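Local atomic coordinates of putative cell surface protein, similar to internalin proteins (Listeria monocytogenes EGD-e, PDB entry 5KZS), a protein that is of unknown function but, as an internalin-like leucine-rich-repeat surface protein related to the afadin-binding InlP, probably takes part in contacts with host cells. Residues A12-V17 with L31-V36; G109-L114 with G132-G137; N218-D223 with S232-S237; E241-T246 with C331-V336. All blocks are in the same frame, centred on the assembly; numbering follows the deposited sequence.

Contact 1. Residues A12-V17 with L31-V36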
loop_
_atom_site.group_PDB
_atom_site.type_symbol
_atom_site.label_atom_id
_atom_site.label_comp_id
_atom_site.label_asym_id
_atom_site.label_seq_id
_atom_site.Cartn_x
_atom_site.Cartn_y
_atom_site.Cartn_z
ATOM N N ALA A 12 -2.442 34.999 -25.412
ATOM C CA ALA A 12 -3.798 34.584 -25.779
ATOM C C ALA A 12 -4.644 34.188 -24.557
ATOM O O ALA A 12 -4.089 33.846 -23.480
ATOM C CB ALA A 12 -3.746 33.420 -26.764
ATOM N N PRO A 13 -5.989 34.182 -24.726
ATOM C CA PRO A 13 -6.889 33.821 -23.628
ATOM C C PRO A 13 -6.631 32.429 -23.098
ATOM O O PRO A 13 -6.177 31.549 -23.835
ATOM C CB PRO A 13 -8.282 33.858 -24.271
ATOM C CG PRO A 13 -8.128 34.719 -25.452
ATOM C CD PRO A 13 -6.751 34.430 -25.965
ATOM N N ILE A 14 -6.930 32.221 -21.827
ATOM C CA ILE A 14 -6.825 30.893 -21.252
ATOM C C ILE A 14 -7.739 29.929 -22.018
ATOM O O ILE A 14 -7.254 28.945 -22.550
ATOM C CB ILE A 14 -7.094 30.932 -19.729
ATOM C CG1 ILE A 14 -5.837 31.435 -19.016
ATOM C CG2 ILE A 14 -7.486 29.569 -19.172
ATOM C CD1 ILE A 14 -6.110 32.009 -17.642
ATOM N N ILE A 15 -9.029 30.231 -22.117
ATOM C CA ILE A 15 -9.999 29.346 -22.799
ATOM C C ILE A 15 -9.597 28.948 -24.261
ATOM O O ILE A 15 -10.006 27.895 -24.762
ATOM C CB ILE A 15 -11.428 29.969 -22.755
ATOM C CG1 ILE A 15 -12.537 28.987 -23.165
ATOM C CG2 ILE A 15 -11.521 31.195 -23.656
ATOM C CD1 ILE A 15 -12.750 27.846 -22.212
ATOM N N ASP A 16 -8.800 29.778 -24.934
ATOM C CA ASP A 16 -8.301 29.460 -26.279
ATOM C C ASP A 16 -7.065 28.561 -26.258
ATOM O O ASP A 16 -6.915 27.713 -27.129
ATOM C CB ASP A 16 -7.973 30.742 -27.062
ATOM C CG ASP A 16 -9.208 31.539 -27.457
ATOM O OD1 ASP A 16 -10.339 31.000 -27.471
ATOM O OD2 ASP A 16 -9.027 32.722 -27.784
ATOM N N VAL A 17 -6.162 28.785 -25.309
ATOM C CA VAL A 17 -5.033 27.869 -25.090
ATOM C C VAL A 17 -5.544 26.500 -24.581
ATOM O O VAL A 17 -5.062 25.451 -25.014
ATOM C CB VAL A 17 -3.986 28.458 -24.100
ATOM C CG1 VAL A 17 -2.888 27.445 -23.773
ATOM C CG2 VAL A 17 -3.359 29.726 -24.673
ATOM N N LEU A 31 -3.095 29.845 -12.424
ATOM C CA LEU A 31 -2.383 31.050 -12.879
ATOM C C LEU A 31 -2.795 32.314 -12.136
ATOM O O LEU A 31 -2.267 33.399 -12.403
ATOM C CB LEU A 31 -2.660 31.267 -14.367
ATOM C CG LEU A 31 -1.956 30.335 -15.346
ATOM C CD1 LEU A 31 -2.787 30.178 -16.610
ATOM C CD2 LEU A 31 -0.555 30.848 -15.665
ATOM N N ASN A 32 -3.763 32.175 -11.236
ATOM C CA ASN A 32 -4.271 33.270 -10.423
ATOM C C ASN A 32 -4.935 34.340 -11.288
ATOM O O ASN A 32 -4.641 35.530 -11.167
ATOM C CB ASN A 32 -3.160 33.825 -9.521
ATOM C CG ASN A 32 -3.555 33.797 -8.070
ATOM O OD1 ASN A 32 -3.192 32.864 -7.336
ATOM N ND2 ASN A 32 -4.348 34.785 -7.652
ATOM N N LYS A 33 -5.832 33.889 -12.162
ATOM C CA LYS A 33 -6.588 34.761 -13.037
ATOM C C LYS A 33 -8.069 34.554 -12.769
ATOM O O LYS A 33 -8.509 33.435 -12.580
ATOM C CB LYS A 33 -6.257 34.448 -14.496
ATOM C CG LYS A 33 -4.797 34.672 -14.870
ATOM C CD LYS A 33 -4.506 36.121 -15.235
ATOM C CE LYS A 33 -3.009 36.411 -15.223
ATOM N NZ LYS A 33 -2.676 37.641 -15.993
ATOM N N ASP A 34 -8.834 35.639 -12.775
ATOM C CA ASP A 34 -10.262 35.606 -12.407
ATOM C C ASP A 34 -11.151 34.959 -13.466
ATOM O O ASP A 34 -12.219 34.427 -13.160
ATOM C CB ASP A 34 -10.780 37.035 -12.158
ATOM C CG ASP A 34 -10.035 37.748 -11.034
ATOM O OD1 ASP A 34 -9.565 37.075 -10.083
ATOM O OD2 ASP A 34 -9.920 38.991 -11.110
ATOM N N SER A 35 -10.715 35.035 -14.714
ATOM C CA SER A 35 -11.546 34.670 -15.837
ATOM C C SER A 35 -10.780 33.746 -16.762
ATOM O O SER A 35 -9.563 33.886 -16.928
ATOM C CB SER A 35 -11.947 35.936 -16.592
ATOM O OG SER A 35 -12.921 35.662 -17.577
ATOM N N VAL A 36 -11.501 32.816 -17.383
ATOM C CA VAL A 36 -10.933 31.983 -18.454
ATOM C C VAL A 36 -10.639 32.820 -19.714
ATOM O O VAL A 36 -9.891 32.388 -20.595
ATOM C CB VAL A 36 -11.824 30.756 -18.796
ATOM C CG1 VAL A 36 -11.958 29.850 -17.591
ATOM C CG2 VAL A 36 -13.211 31.143 -19.317
#

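Contact 2. Residues G109-L114 with G132-G137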
loop_
_atom_site.group_PDB
_atom_site.type_symbol
_atom_site.label_atom_id
_atom_site.label_comp_id
_atom_site.label_asym_id
_atom_site.label_seq_id
_atom_site.Cartn_x
_atom_site.Cartn_y
_atom_site.Cartn_z
ATOM N N GLY A 109 -16.974 6.619 0.131
ATOM C CA GLY A 109 -17.903 5.858 -0.712
ATOM C C GLY A 109 -17.957 6.328 -2.157
ATOM O O GLY A 109 -19.006 6.245 -2.791
ATOM N N VAL A 110 -16.829 6.831 -2.664
ATOM C CA VAL A 110 -16.703 7.302 -4.042
ATOM C C VAL A 110 -15.614 6.483 -4.749
ATOM O O VAL A 110 -14.426 6.585 -4.425
ATOM C CB VAL A 110 -16.364 8.805 -4.093
ATOM C CG1 VAL A 110 -16.208 9.271 -5.536
ATOM C CG2 VAL A 110 -17.442 9.609 -3.374
ATOM N N THR A 111 -16.040 5.685 -5.725
ATOM C CA THR A 111 -15.159 4.781 -6.455
ATOM C C THR A 111 -14.606 5.455 -7.716
ATOM O O THR A 111 -15.377 5.863 -8.587
ATOM C CB THR A 111 -15.934 3.517 -6.880
ATOM O OG1 THR A 111 -16.694 3.022 -5.772
ATOM C CG2 THR A 111 -14.986 2.433 -7.365
ATOM N N ARG A 112 -13.282 5.568 -7.805
ATOM C CA ARG A 112 -12.617 5.942 -9.051
ATOM C C ARG A 112 -11.627 4.872 -9.501
ATOM O O ARG A 112 -11.030 4.184 -8.678
ATOM C CB ARG A 112 -11.880 7.273 -8.908
ATOM C CG ARG A 112 -12.766 8.478 -8.647
ATOM C CD ARG A 112 -13.602 8.901 -9.836
ATOM N NE ARG A 112 -14.519 9.963 -9.422
ATOM C CZ ARG A 112 -15.843 9.863 -9.251
ATOM N NH1 ARG A 112 -16.511 8.734 -9.488
ATOM N NH2 ARG A 112 -16.520 10.936 -8.837
ATOM N N ASN A 113 -11.452 4.762 -10.818
ATOM C CA ASN A 113 -10.440 3.898 -11.419
ATOM C C ASN A 113 -9.305 4.721 -12.032
ATOM O O ASN A 113 -9.556 5.781 -12.609
ATOM C CB ASN A 113 -11.085 3.034 -12.488
ATOM C CG ASN A 113 -12.353 2.377 -12.003
ATOM O OD1 ASN A 113 -12.317 1.448 -11.194
ATOM N ND2 ASN A 113 -13.488 2.869 -12.482
ATOM N N LEU A 114 -8.074 4.222 -11.897
ATOM C CA LEU A 114 -6.876 4.827 -12.496
ATOM C C LEU A 114 -5.913 3.790 -13.100
ATOM O O LEU A 114 -5.688 2.739 -12.516
ATOM C CB LEU A 114 -6.093 5.600 -11.443
ATOM C CG LEU A 114 -6.709 6.822 -10.788
ATOM C CD1 LEU A 114 -5.758 7.324 -9.717
ATOM C CD2 LEU A 114 -6.967 7.924 -11.805
ATOM N N GLY A 132 -6.018 5.000 -3.147
ATOM C CA GLY A 132 -7.442 5.277 -2.938
ATOM C C GLY A 132 -8.330 5.037 -4.138
ATOM O O GLY A 132 -9.559 5.111 -4.021
ATOM N N SER A 133 -7.718 4.740 -5.288
ATOM C CA SER A 133 -8.445 4.441 -6.516
ATOM C C SER A 133 -8.093 3.030 -7.026
ATOM O O SER A 133 -6.936 2.603 -6.946
ATOM C CB SER A 133 -8.109 5.501 -7.562
ATOM O OG SER A 133 -8.401 6.799 -7.069
ATOM N N ASN A 134 -9.093 2.313 -7.550
ATOM C CA ASN A 134 -8.875 0.961 -8.086
ATOM C C ASN A 134 -7.885 1.036 -9.230
ATOM O O ASN A 134 -8.088 1.832 -10.154
ATOM C CB ASN A 134 -10.160 0.348 -8.646
ATOM C CG ASN A 134 -11.259 0.216 -7.611
ATOM O OD1 ASN A 134 -11.004 -0.012 -6.420
ATOM N ND2 ASN A 134 -12.503 0.348 -8.067
ATOM N N LEU A 135 -6.827 0.233 -9.181
ATOM C CA LEU A 135 -5.879 0.179 -10.281
ATOM C C LEU A 135 -6.503 -0.590 -11.458
ATOM O O LEU A 135 -7.048 -1.671 -11.269
ATOM C CB LEU A 135 -4.569 -0.472 -9.845
ATOM C CG LEU A 135 -3.408 -0.394 -10.840
ATOM C CD1 LEU A 135 -2.938 1.039 -11.011
ATOM C CD2 LEU A 135 -2.254 -1.256 -10.371
ATOM N N ILE A 136 -6.459 0.005 -12.651
ATOM C CA ILE A 136 -6.858 -0.661 -13.886
ATOM C C ILE A 136 -5.591 -1.287 -14.451
ATOM O O ILE A 136 -4.550 -0.605 -14.604
ATOM C CB ILE A 136 -7.454 0.286 -14.958
ATOM C CG1 ILE A 136 -8.542 1.194 -14.373
ATOM C CG2 ILE A 136 -8.034 -0.536 -16.119
ATOM C CD1 ILE A 136 -8.872 2.375 -15.257
ATOM N N GLY A 137 -5.703 -2.577 -14.773
ATOM C CA GLY A 137 -4.568 -3.400 -15.121
ATOM C C GLY A 137 -3.566 -3.568 -13.976
ATOM O O GLY A 137 -3.936 -3.850 -12.793
#

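Contact 3. Residues N218-D223 with S232-S237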
loop_
_atom_site.group_PDB
_atom_site.type_symbol
_atom_site.label_atom_id
_atom_site.label_comp_id
_atom_site.label_asym_id
_atom_site.label_seq_id
_atom_site.Cartn_x
_atom_site.Cartn_y
_atom_site.Cartn_z
ATOM N N ASN A 218 14.858 -1.005 6.359
ATOM C CA ASN A 218 14.701 -0.636 7.773
ATOM C C ASN A 218 13.320 -0.915 8.328
ATOM O O ASN A 218 13.173 -1.041 9.547
ATOM C CB ASN A 218 14.928 0.869 7.960
ATOM C CG ASN A 218 16.332 1.298 7.596
ATOM O OD1 ASN A 218 17.288 0.514 7.708
ATOM N ND2 ASN A 218 16.471 2.551 7.155
ATOM N N ASN A 219 12.314 -0.986 7.458
ATOM C CA ASN A 219 10.925 -0.987 7.885
ATOM C C ASN A 219 10.082 -1.801 6.925
ATOM O O ASN A 219 9.875 -1.394 5.777
ATOM C CB ASN A 219 10.416 0.460 7.963
ATOM C CG ASN A 219 8.892 0.570 8.093
ATOM O OD1 ASN A 219 8.305 1.583 7.687
ATOM N ND2 ASN A 219 8.246 -0.452 8.670
ATOM N N LEU A 220 9.584 -2.931 7.413
ATOM C CA LEU A 220 8.694 -3.791 6.660
ATOM C C LEU A 220 7.414 -3.895 7.446
ATOM O O LEU A 220 7.312 -4.666 8.405
ATOM C CB LEU A 220 9.325 -5.173 6.458
ATOM C CG LEU A 220 8.495 -6.267 5.758
ATOM C CD1 LEU A 220 7.861 -5.801 4.455
ATOM C CD2 LEU A 220 9.363 -7.478 5.472
ATOM N N ASN A 221 6.430 -3.109 7.059
ATOM C CA ASN A 221 5.186 -3.095 7.796
ATOM C C ASN A 221 4.324 -4.277 7.370
ATOM O O ASN A 221 3.861 -4.324 6.228
ATOM C CB ASN A 221 4.453 -1.782 7.570
ATOM C CG ASN A 221 3.303 -1.582 8.535
ATOM O OD1 ASN A 221 2.749 -2.549 9.071
ATOM N ND2 ASN A 221 2.936 -0.320 8.770
ATOM N N LEU A 222 4.118 -5.219 8.292
ATOM C CA LEU A 222 3.255 -6.366 8.042
ATOM C C LEU A 222 1.979 -6.399 8.878
ATOM O O LEU A 222 1.278 -7.406 8.868
ATOM C CB LEU A 222 4.053 -7.645 8.259
ATOM C CG LEU A 222 5.326 -7.772 7.421
ATOM C CD1 LEU A 222 6.018 -9.088 7.717
ATOM C CD2 LEU A 222 5.022 -7.677 5.936
ATOM N N ASP A 223 1.661 -5.303 9.571
ATOM C CA ASP A 223 0.457 -5.195 10.406
ATOM C C ASP A 223 -0.803 -5.644 9.656
ATOM O O ASP A 223 -0.907 -5.444 8.479
ATOM C CB ASP A 223 0.293 -3.739 10.883
ATOM C CG ASP A 223 -0.432 -3.610 12.233
ATOM O OD1 ASP A 223 -0.199 -4.444 13.140
ATOM O OD2 ASP A 223 -1.216 -2.643 12.402
ATOM N N SER A 232 12.790 -14.694 7.889
ATOM C CA SER A 232 14.004 -14.564 8.715
ATOM C C SER A 232 15.068 -13.547 8.241
ATOM O O SER A 232 15.794 -12.997 9.073
ATOM C CB SER A 232 14.677 -15.928 8.840
ATOM O OG SER A 232 15.076 -16.391 7.564
ATOM N N ASN A 233 15.167 -13.312 6.927
ATOM C CA ASN A 233 16.192 -12.397 6.366
ATOM C C ASN A 233 15.969 -10.913 6.687
ATOM O O ASN A 233 16.901 -10.113 6.594
ATOM C CB ASN A 233 16.308 -12.551 4.838
ATOM C CG ASN A 233 16.815 -13.908 4.417
ATOM O OD1 ASN A 233 17.395 -14.648 5.209
ATOM N ND2 ASN A 233 16.592 -14.246 3.159
ATOM N N VAL A 234 14.744 -10.557 7.053
ATOM C CA VAL A 234 14.374 -9.167 7.271
ATOM C C VAL A 234 13.677 -8.994 8.613
ATOM O O VAL A 234 12.856 -8.098 8.786
ATOM C CB VAL A 234 13.476 -8.659 6.122
ATOM C CG1 VAL A 234 14.263 -8.640 4.820
ATOM C CG2 VAL A 234 12.202 -9.496 5.976
ATOM N N LEU A 235 14.030 -9.834 9.576
ATOM C CA LEU A 235 13.291 -9.880 10.821
ATOM C C LEU A 235 13.410 -8.570 11.579
ATOM O O LEU A 235 12.396 -8.035 12.011
ATOM C CB LEU A 235 13.756 -11.049 11.691
ATOM C CG LEU A 235 12.908 -11.355 12.924
ATOM C CD1 LEU A 235 11.425 -11.508 12.600
ATOM C CD2 LEU A 235 13.457 -12.611 13.572
ATOM N N ASN A 236 14.631 -8.041 11.692
ATOM C CA ASN A 236 14.896 -6.767 12.420
ATOM C C ASN A 236 13.983 -5.613 11.983
ATOM O O ASN A 236 13.545 -4.801 12.798
ATOM C CB ASN A 236 16.346 -6.296 12.219
ATOM C CG ASN A 236 17.373 -7.348 12.602
ATOM O OD1 ASN A 236 17.304 -7.942 13.679
ATOM N ND2 ASN A 236 18.339 -7.579 11.717
ATOM N N SER A 237 13.712 -5.570 10.684
ATOM C CA SER A 237 12.919 -4.529 10.081
ATOM C C SER A 237 11.410 -4.697 10.232
ATOM O O SER A 237 10.675 -3.814 9.793
ATOM C CB SER A 237 13.258 -4.459 8.595
ATOM O OG SER A 237 14.662 -4.364 8.418
#

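Contact 4. Residues E241-T246 with C331-V336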
loop_
_atom_site.group_PDB
_atom_site.type_symbol
_atom_site.label_atom_id
_atom_site.label_comp_id
_atom_site.label_asym_id
_atom_site.label_seq_id
_atom_site.Cartn_x
_atom_site.Cartn_y
_atom_site.Cartn_z
ATOM N N GLU A 241 1.835 -5.354 15.117
ATOM C CA GLU A 241 1.082 -5.333 16.361
ATOM C C GLU A 241 -0.180 -6.169 16.280
ATOM O O GLU A 241 -0.585 -6.766 17.274
ATOM C CB GLU A 241 0.749 -3.900 16.770
ATOM C CG GLU A 241 2.001 -3.134 17.188
ATOM C CD GLU A 241 1.731 -1.815 17.907
ATOM O OE1 GLU A 241 0.892 -1.009 17.439
ATOM O OE2 GLU A 241 2.400 -1.589 18.938
ATOM N N ASN A 242 -0.809 -6.207 15.114
ATOM C CA ASN A 242 -1.997 -7.014 14.911
ATOM C C ASN A 242 -1.773 -8.041 13.799
ATOM O O ASN A 242 -1.039 -7.785 12.845
ATOM C CB ASN A 242 -3.169 -6.121 14.560
ATOM C CG ASN A 242 -3.239 -4.888 15.440
ATOM O OD1 ASN A 242 -3.545 -4.983 16.627
ATOM N ND2 ASN A 242 -2.942 -3.729 14.867
ATOM N N GLN A 243 -2.418 -9.193 13.936
ATOM C CA GLN A 243 -2.256 -10.306 13.001
ATOM C C GLN A 243 -3.367 -11.308 13.307
ATOM O O GLN A 243 -3.718 -11.508 14.468
ATOM C CB GLN A 243 -0.862 -10.939 13.154
ATOM C CG GLN A 243 -0.304 -11.591 11.893
ATOM C CD GLN A 243 0.290 -10.644 10.835
ATOM O OE1 GLN A 243 0.634 -11.087 9.730
ATOM N NE2 GLN A 243 0.450 -9.366 11.171
ATOM N N SER A 244 -3.966 -11.890 12.281
ATOM C CA SER A 244 -5.075 -12.821 12.486
ATOM C C SER A 244 -4.846 -13.991 11.574
ATOM O O SER A 244 -4.618 -13.786 10.381
ATOM C CB SER A 244 -6.438 -12.179 12.193
ATOM O OG SER A 244 -6.683 -11.976 10.806
ATOM N N GLY A 245 -4.908 -15.210 12.114
ATOM C CA GLY A 245 -4.696 -16.396 11.295
ATOM C C GLY A 245 -5.334 -17.640 11.840
ATOM O O GLY A 245 -6.130 -17.599 12.771
ATOM N N THR A 246 -5.002 -18.751 11.203
ATOM C CA THR A 246 -5.313 -20.060 11.737
ATOM C C THR A 246 -4.071 -20.935 11.756
ATOM O O THR A 246 -3.042 -20.655 11.122
ATOM C CB THR A 246 -6.464 -20.784 10.984
ATOM O OG1 THR A 246 -6.068 -21.093 9.637
ATOM C CG2 THR A 246 -7.760 -19.940 11.020
ATOM N N CYS A 331 -2.873 -10.118 18.325
ATOM C CA CYS A 331 -2.585 -11.242 17.428
ATOM C C CYS A 331 -3.528 -12.388 17.788
ATOM O O CYS A 331 -3.700 -12.666 18.951
ATOM C CB CYS A 331 -1.122 -11.666 17.566
ATOM S SG CYS A 331 0.061 -10.395 17.035
ATOM N N VAL A 332 -4.171 -13.010 16.807
ATOM C CA VAL A 332 -5.121 -14.104 17.059
ATOM C C VAL A 332 -4.852 -15.270 16.099
ATOM O O VAL A 332 -4.556 -15.058 14.931
ATOM C CB VAL A 332 -6.597 -13.685 16.841
ATOM C CG1 VAL A 332 -7.510 -14.386 17.835
ATOM C CG2 VAL A 332 -6.769 -12.184 16.912
ATOM N N TYR A 333 -4.947 -16.499 16.584
ATOM C CA TYR A 333 -4.844 -17.666 15.718
ATOM C C TYR A 333 -5.874 -18.670 16.184
ATOM O O TYR A 333 -5.913 -18.996 17.365
ATOM C CB TYR A 333 -3.418 -18.222 15.727
ATOM C CG TYR A 333 -2.470 -17.246 15.098
ATOM C CD1 TYR A 333 -2.274 -17.232 13.726
ATOM C CD2 TYR A 333 -1.835 -16.266 15.865
ATOM C CE1 TYR A 333 -1.438 -16.290 13.129
ATOM C CE2 TYR A 333 -0.997 -15.326 15.284
ATOM C CZ TYR A 333 -0.797 -15.331 13.913
ATOM O OH TYR A 333 0.040 -14.398 13.321
ATOM N N ASP A 334 -6.737 -19.103 15.268
ATOM C CA ASP A 334 -7.824 -20.039 15.571
ATOM C C ASP A 334 -7.580 -21.451 15.009
ATOM O O ASP A 334 -6.811 -21.643 14.057
ATOM C CB ASP A 334 -9.145 -19.512 14.996
ATOM C CG ASP A 334 -9.442 -18.081 15.407
ATOM O OD1 ASP A 334 -8.789 -17.554 16.329
ATOM O OD2 ASP A 334 -10.341 -17.478 14.797
ATOM N N TRP A 335 -8.233 -22.439 15.618
ATOM C CA TRP A 335 -8.323 -23.779 15.041
ATOM C C TRP A 335 -9.406 -24.586 15.742
ATOM O O TRP A 335 -9.805 -24.260 16.859
ATOM C CB TRP A 335 -6.979 -24.518 15.104
ATOM C CG TRP A 335 -6.592 -24.973 16.456
ATOM C CD1 TRP A 335 -6.718 -26.234 16.958
ATOM C CD2 TRP A 335 -6.006 -24.186 17.491
ATOM N NE1 TRP A 335 -6.249 -26.283 18.241
ATOM C CE2 TRP A 335 -5.805 -25.036 18.597
ATOM C CE3 TRP A 335 -5.635 -22.840 17.597
ATOM C CZ2 TRP A 335 -5.241 -24.586 19.802
ATOM C CZ3 TRP A 335 -5.078 -22.387 18.808
ATOM C CH2 TRP A 335 -4.888 -23.263 19.888
ATOM N N VAL A 336 -9.880 -25.625 15.059
ATOM C CA VAL A 336 -10.840 -26.564 15.620
ATOM C C VAL A 336 -10.055 -27.728 16.218
ATOM O O VAL A 336 -9.208 -28.310 15.540
ATOM C CB VAL A 336 -11.826 -27.083 14.547
ATOM C CG1 VAL A 336 -12.716 -28.200 15.105
ATOM C CG2 VAL A 336 -12.672 -25.940 14.001
#

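Contact 1. Residues A12-V17 with L31-V36
Ile14, Ile15 and Val36 meet in the N-terminal cap domain of this internalin-like protein, the region that belongs to the bacterial adhesion/invasion family and precedes the leucine-rich repeats. Pro13 is the N-cap of the short helix 14-17. The chain leaves helix 21-31 through a Schellman motif at Asn32, and segment 31-36 comes back to the start of that short helix. One backbone bond joins the two segments: Ile15 N donates to Val36 O at 2.8 Å, with an N-H...O angle of 165°. Ile14 N also lies near Val36 O, but its angle is too poor for a bond.

Ile14 carries the inner part of the apolar contact. Its CG1 branch stands anti to the carbonyl carbon (chi1 -79°), and CD1 extends from it into the bend of the loop. There CD1 is 3.9 Å from Leu31 CD1, the two side chains lying alongside and antiparallel. CD1 is also 4.0 Å from Lys33 CB, where the lysine chain crosses it at a slant before its end leads away. Ala24 of helix 21-31 and Ile40 of strand 39-40 pack on Ile14 as well, so it is buried between helix, loop and strand. Nearer the surface, Val36 places its CG2 methyl against the branch point of Ile15, with CG2 4.0 Å from Ile15 CB.

Contact 2. Residues G109-L114 with G132-G137
Arg112, Asn113 and Leu114 pair with Ser133 to Ile136 through three backbone hydrogen bonds. Asn134 is held twice: its N donates to Arg112 O at 2.9 Å, and its O accepts from Leu114 N at 3.0 Å. The second bond is the straighter, at 169° against 137°. Ile136 N then donates to Leu114 O at 2.8 Å, from above the carbonyl plane. Asn113 CA and Leu135 CA add CA-H...O contacts to Asn134 O and Leu114 O.

These bonds make a short parallel two-stranded ladder, 113-114 beside 134-135. It is separate from the long parallel sheet of the leucine-rich repeats, and its strands belong to successive passes of the chain.

Among polar side chains, Asn134 ND2 gives a weak bond to Asn113 OD1 at 3.3 Å. CG of Asn134 lies beside its backbone N, anti to the carbonyl carbon, which brings ND2 to that oxygen. The two amides cross with their planes 40° apart. The guanidinium of Arg112 turns away from this pair, to Phe82 O and to a salt bridge with Glu56.

Beside Asn113, the end of Ile136 comes in so that CD1 is 3.6 Å from Asn113 CB. On the leucine face, Leu114 CD1 rests 3.7 Å from Ser133 CB.

Contact 3. Residues N218-D223 with S232-S237
Leu220 and Val234 face each other inside the leucine-rich-repeat solenoid, where strand 219-221 of the long parallel sheet meets the loop that runs from strand 226-227 to strand 238-239. The two side chains cross at a slant and touch through one methyl each, Leu220 CD2 lying 3.5 Å from Val234 CG2. Leu220 has CG anti to its own N (chi1 176°), which brings CD2 to the loop. Leu197 of the preceding strand also packs on it, so it is buried.

Ser237 approaches from the other segment with its CB bond directed at segment 218-223. Its CB is 3.5 Å from Asn218 O. The hydroxyl OG is hydrogen-bonded to Leu217 O, just before that segment. The CB atoms of Asn218 and Asn219 point away from the loop, and it is their backbone that meets Ser237. Here the CA-H groups of Ser237 and Asn219 point at Asn218 O and Ser237 O, respectively.

An Asx turn closes the strand: Asn221 OD1 accepts from Asp223 N at 3.0 Å. The one hydrogen bond between the segments runs from Leu220 N to Ser237 O at 2.8 Å and 165°, with the donor 39° out of the carbonyl plane.

Contact 4. Residues E241-T246 with C331-V336
The ring of Tyr333 lies beside the backbone of Gly245 and the side chain of Gln243. All of these approach the ring obliquely. Tyr333 CD1 is 3.5 Å from Gly245 CA, so the ring occupies the side of the strand where glycine carries no side chain. Tyr333 has CG anti to the carbonyl carbon (chi1 -66°), which lays the ring across the neighbouring strand. Its OH comes 3.2 Å from Gln243 CG, while the hydroxyl is hydrogen-bonded to Leu227 O. Ile264 of helix 263-270 packs on both Tyr333 and Gln243.

The two side chains cross at a slant, meeting where CG passes the hydroxyl; the amide plane of Gln243 is turned 29° from the ring plane. Its NE2 donates to Asn242 O at 2.7 Å and also to Leu222 O, and its OE1 accepts from Leu227 N. These bonds fix the rotation of the amide in a buried place. Cys331 SG sits on the same face, 4.0 Å from Gln243 CB.

On the opposite face are Ser244, Val332, Thr246 and Asp334. Thr246 CB lies 3.2 Å from Asp334 O.

Between the faces, three backbone hydrogen bonds join the strands. Val332 N donates to Gln243 O at 2.8 Å, Gly245 N to Val332 O at 2.8 Å, and Asp334 N to Gly245 O at 3.0 Å. The strand directions differ by 14°. This is a regular parallel pair at the border of a mixed sheet. It joins the chain leaving the leucine-rich repeats to the last strand of the C-terminal domain, consistent with the immunoglobulin-like region that follows the repeats in internalins.

Overall arrangement
The four contacts follow one another along the chain and along the elongated molecule. Contact 1 lies in the N-terminal cap, 31 Å from contact 2 between centres and 58 Å from contact 4. Contact 2 forms a small sheet of its own beside the nine-stranded parallel sheet of the repeats. Contact 3 joins strand 219-221 of that sheet to the loop leading into its last strand, 238-239. Contacts 3 and 4 have centres 19 Å apart and touch. Asp223 OD1 of contact 3 probably accepts hydrogen bonds from Asn242 N, at 2.7 Å, and Glu241 N of contact 4. So a side chain, as well as the chain itself, probably joins the repeats to the C-terminal domain.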